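Local coordinates for protein chintase (Rhizomucor miehei, PDB 5YUQ) that hydrolyses chitin as a family 18 glycoside hydrolase, a fungal chitinase whose active site forms a tunnel, at residues P32-E37 / S70-D75. Sequence-based numbering, arbitrary orientation.
Sequences PTKDGE and SLYFSD
Lys-34 lies across one face of the Tyr-72 ring, its CA 3.8 Å above the ring plane, over the centre. From there CB sits 4.1 Å from the ring centroid, 11° off the normal, in a CH-pi contact. With CG anti to the backbone N (chi1 -160°), the extended chain keeps CG close to Tyr-72 CE1. The bend at the last torsion (chi4 62°) then brings NZ back to Tyr-72 CE1. The ammonium is tied in through water: one molecule, unusually close to NZ and so to be read with caution, joins it to Asp-75 OD2, another, in the plane of the phenol, to Tyr-72 OH. NZ and Asp-75 OD2 remain 4.5 Å apart, too far for a direct ion pair. The other face of the phenol rests on Leu-71 CB, while Pro-32 O reaches its edge at CD2 (3.6 Å). That carbonyl also accepts a water (2.8 Å) that in turn takes the N-H of Tyr-72. Pro-32 CG lies over one face of the Phe-73 ring, offset toward the rim, a CH-pi contact 4.2 Å from the centroid. Thr-33 to Gly-36 form a type I turn, braced by Glu-37 N bonding to Thr-33 OG1 (3.1 Å). The turn links strands 24-32 and 38-39 of this TIM-barrel chitinase and packs against the start of helix 73-78; Val-64 of strand 59-65 touches both Pro-32 and Phe-73, Phe-86 of helix 80-97 meets Pro-32, and Trp-106 stacks on Phe-73.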
loop_
_atom_site.group_PDB
_atom_site.type_symbol
_atom_site.label_atom_id
_atom_site.label_comp_id
_atom_site.label_asym_id
_atom_site.label_seq_id
_atom_site.Cartn_x
_atom_site.Cartn_y
_atom_site.Cartn_z
ATOM N N PRO A 32 -8.794 11.020 9.445
ATOM C CA PRO A 32 -8.829 12.152 10.371
ATOM C C PRO A 32 -9.513 13.359 9.746
ATOM O O PRO A 32 -9.214 13.718 8.605
ATOM C CB PRO A 32 -7.342 12.452 10.625
ATOM C CG PRO A 32 -6.630 11.171 10.288
ATOM C CD PRO A 32 -7.420 10.587 9.142
ATOM N N THR A 33 -10.432 13.970 10.487
ATOM C CA THR A 33 -11.098 15.181 10.027
ATOM C C THR A 33 -10.304 16.412 10.434
ATOM O O THR A 33 -9.295 16.313 11.144
ATOM C CB THR A 33 -12.518 15.305 10.612
ATOM O OG1 THR A 33 -12.439 15.510 12.027
ATOM C CG2 THR A 33 -13.324 14.055 10.326
ATOM N N LYS A 34 -10.772 17.574 9.992
ATOM C CA LYS A 34 -10.135 18.840 10.334
ATOM C C LYS A 34 -10.039 19.026 11.851
ATOM O O LYS A 34 -9.056 19.582 12.354
ATOM C CB LYS A 34 -10.904 20.000 9.697
ATOM C CG LYS A 34 -10.100 21.279 9.564
ATOM C CD LYS A 34 -10.849 22.304 8.720
ATOM C CE LYS A 34 -10.026 23.571 8.523
ATOM N NZ LYS A 34 -8.759 23.308 7.790
ATOM N N ASP A 35 -11.041 18.535 12.576
ATOM C CA ASP A 35 -11.076 18.655 14.034
ATOM C C ASP A 35 -10.442 17.460 14.747
ATOM O O ASP A 35 -10.562 17.328 15.962
ATOM C CB ASP A 35 -12.515 18.819 14.528
ATOM C CG ASP A 35 -13.218 19.998 13.900
ATOM O OD1 ASP A 35 -12.534 20.963 13.511
ATOM O OD2 ASP A 35 -14.461 19.955 13.799
ATOM N N GLY A 36 -9.794 16.582 13.988
ATOM C CA GLY A 36 -9.029 15.496 14.571
ATOM C C GLY A 36 -9.884 14.327 15.011
ATOM O O GLY A 36 -9.441 13.480 15.791
ATOM N N GLU A 37 -11.117 14.281 14.522
ATOM C CA GLU A 37 -11.976 13.138 14.789
ATOM C C GLU A 37 -11.686 12.073 13.745
ATOM O O GLU A 37 -11.074 12.355 12.716
ATOM C CB GLU A 37 -13.453 13.550 14.753
ATOM C CG GLU A 37 -13.847 14.504 15.879
ATOM C CD GLU A 37 -15.342 14.717 15.981
ATOM O OE1 GLU A 37 -15.914 15.381 15.092
ATOM O OE2 GLU A 37 -15.948 14.220 16.954
ATOM N N SER A 70 -5.657 11.830 4.054
ATOM C CA SER A 70 -4.399 12.414 4.516
ATOM C C SER A 70 -4.380 13.939 4.466
ATOM O O SER A 70 -3.331 14.544 4.677
ATOM C CB SER A 70 -3.226 11.848 3.705
ATOM O OG SER A 70 -3.018 10.468 4.017
ATOM N N LEU A 71 -5.534 14.556 4.229
ATOM C CA LEU A 71 -5.611 16.017 4.072
ATOM C C LEU A 71 -5.086 16.773 5.278
ATOM O O LEU A 71 -4.426 17.802 5.136
ATOM C CB LEU A 71 -7.055 16.457 3.841
ATOM C CG LEU A 71 -7.677 16.186 2.477
ATOM C CD1 LEU A 71 -9.155 16.548 2.490
ATOM C CD2 LEU A 71 -6.932 16.988 1.430
ATOM N N TYR A 72 -5.377 16.254 6.464
ATOM C CA TYR A 72 -5.228 17.042 7.675
ATOM C C TYR A 72 -4.130 16.618 8.631
ATOM O O TYR A 72 -3.934 17.284 9.635
ATOM C CB TYR A 72 -6.568 17.118 8.420
ATOM C CG TYR A 72 -7.646 17.731 7.573
ATOM C CD1 TYR A 72 -7.583 19.066 7.201
ATOM C CD2 TYR A 72 -8.718 16.975 7.130
ATOM C CE1 TYR A 72 -8.561 19.631 6.402
ATOM C CE2 TYR A 72 -9.707 17.537 6.335
ATOM C CZ TYR A 72 -9.619 18.864 5.981
ATOM O OH TYR A 72 -10.590 19.429 5.191
ATOM N N PHE A 73 -3.421 15.528 8.335
ATOM C CA PHE A 73 -2.335 15.080 9.216
ATOM C C PHE A 73 -1.368 16.217 9.564
ATOM O O PHE A 73 -1.056 16.440 10.734
ATOM C CB PHE A 73 -1.535 13.946 8.572
ATOM C CG PHE A 73 -2.110 12.567 8.788
ATOM C CD1 PHE A 73 -1.975 11.924 10.006
ATOM C CD2 PHE A 73 -2.724 11.896 7.746
ATOM C CE1 PHE A 73 -2.484 10.638 10.194
ATOM C CE2 PHE A 73 -3.232 10.615 7.928
ATOM C CZ PHE A 73 -3.113 9.991 9.145
ATOM N N SER A 74 -0.889 16.937 8.556
ATOM C CA SER A 74 0.095 17.989 8.814
ATOM C C SER A 74 -0.464 19.066 9.732
ATOM O O SER A 74 0.163 19.409 10.727
ATOM C CB SER A 74 0.580 18.607 7.504
ATOM O OG SER A 74 1.540 19.625 7.766
ATOM N N ASP A 75 -1.649 19.581 9.410
ATOM C CA ASP A 75 -2.287 20.593 10.250
ATOM C C ASP A 75 -2.532 20.086 11.665
ATOM O O ASP A 75 -2.284 20.796 12.638
ATOM C CB ASP A 75 -3.620 21.037 9.640
ATOM C CG ASP A 75 -3.449 21.871 8.390
ATOM O OD1 ASP A 75 -2.332 22.381 8.147
ATOM O OD2 ASP A 75 -4.443 22.022 7.646
HETATM O O HOH W 1 -6.699 13.711 7.270
HETATM O O HOH W 2 -6.889 22.217 9.120
HETATM O O HOH W 3 -10.151 22.614 5.167
#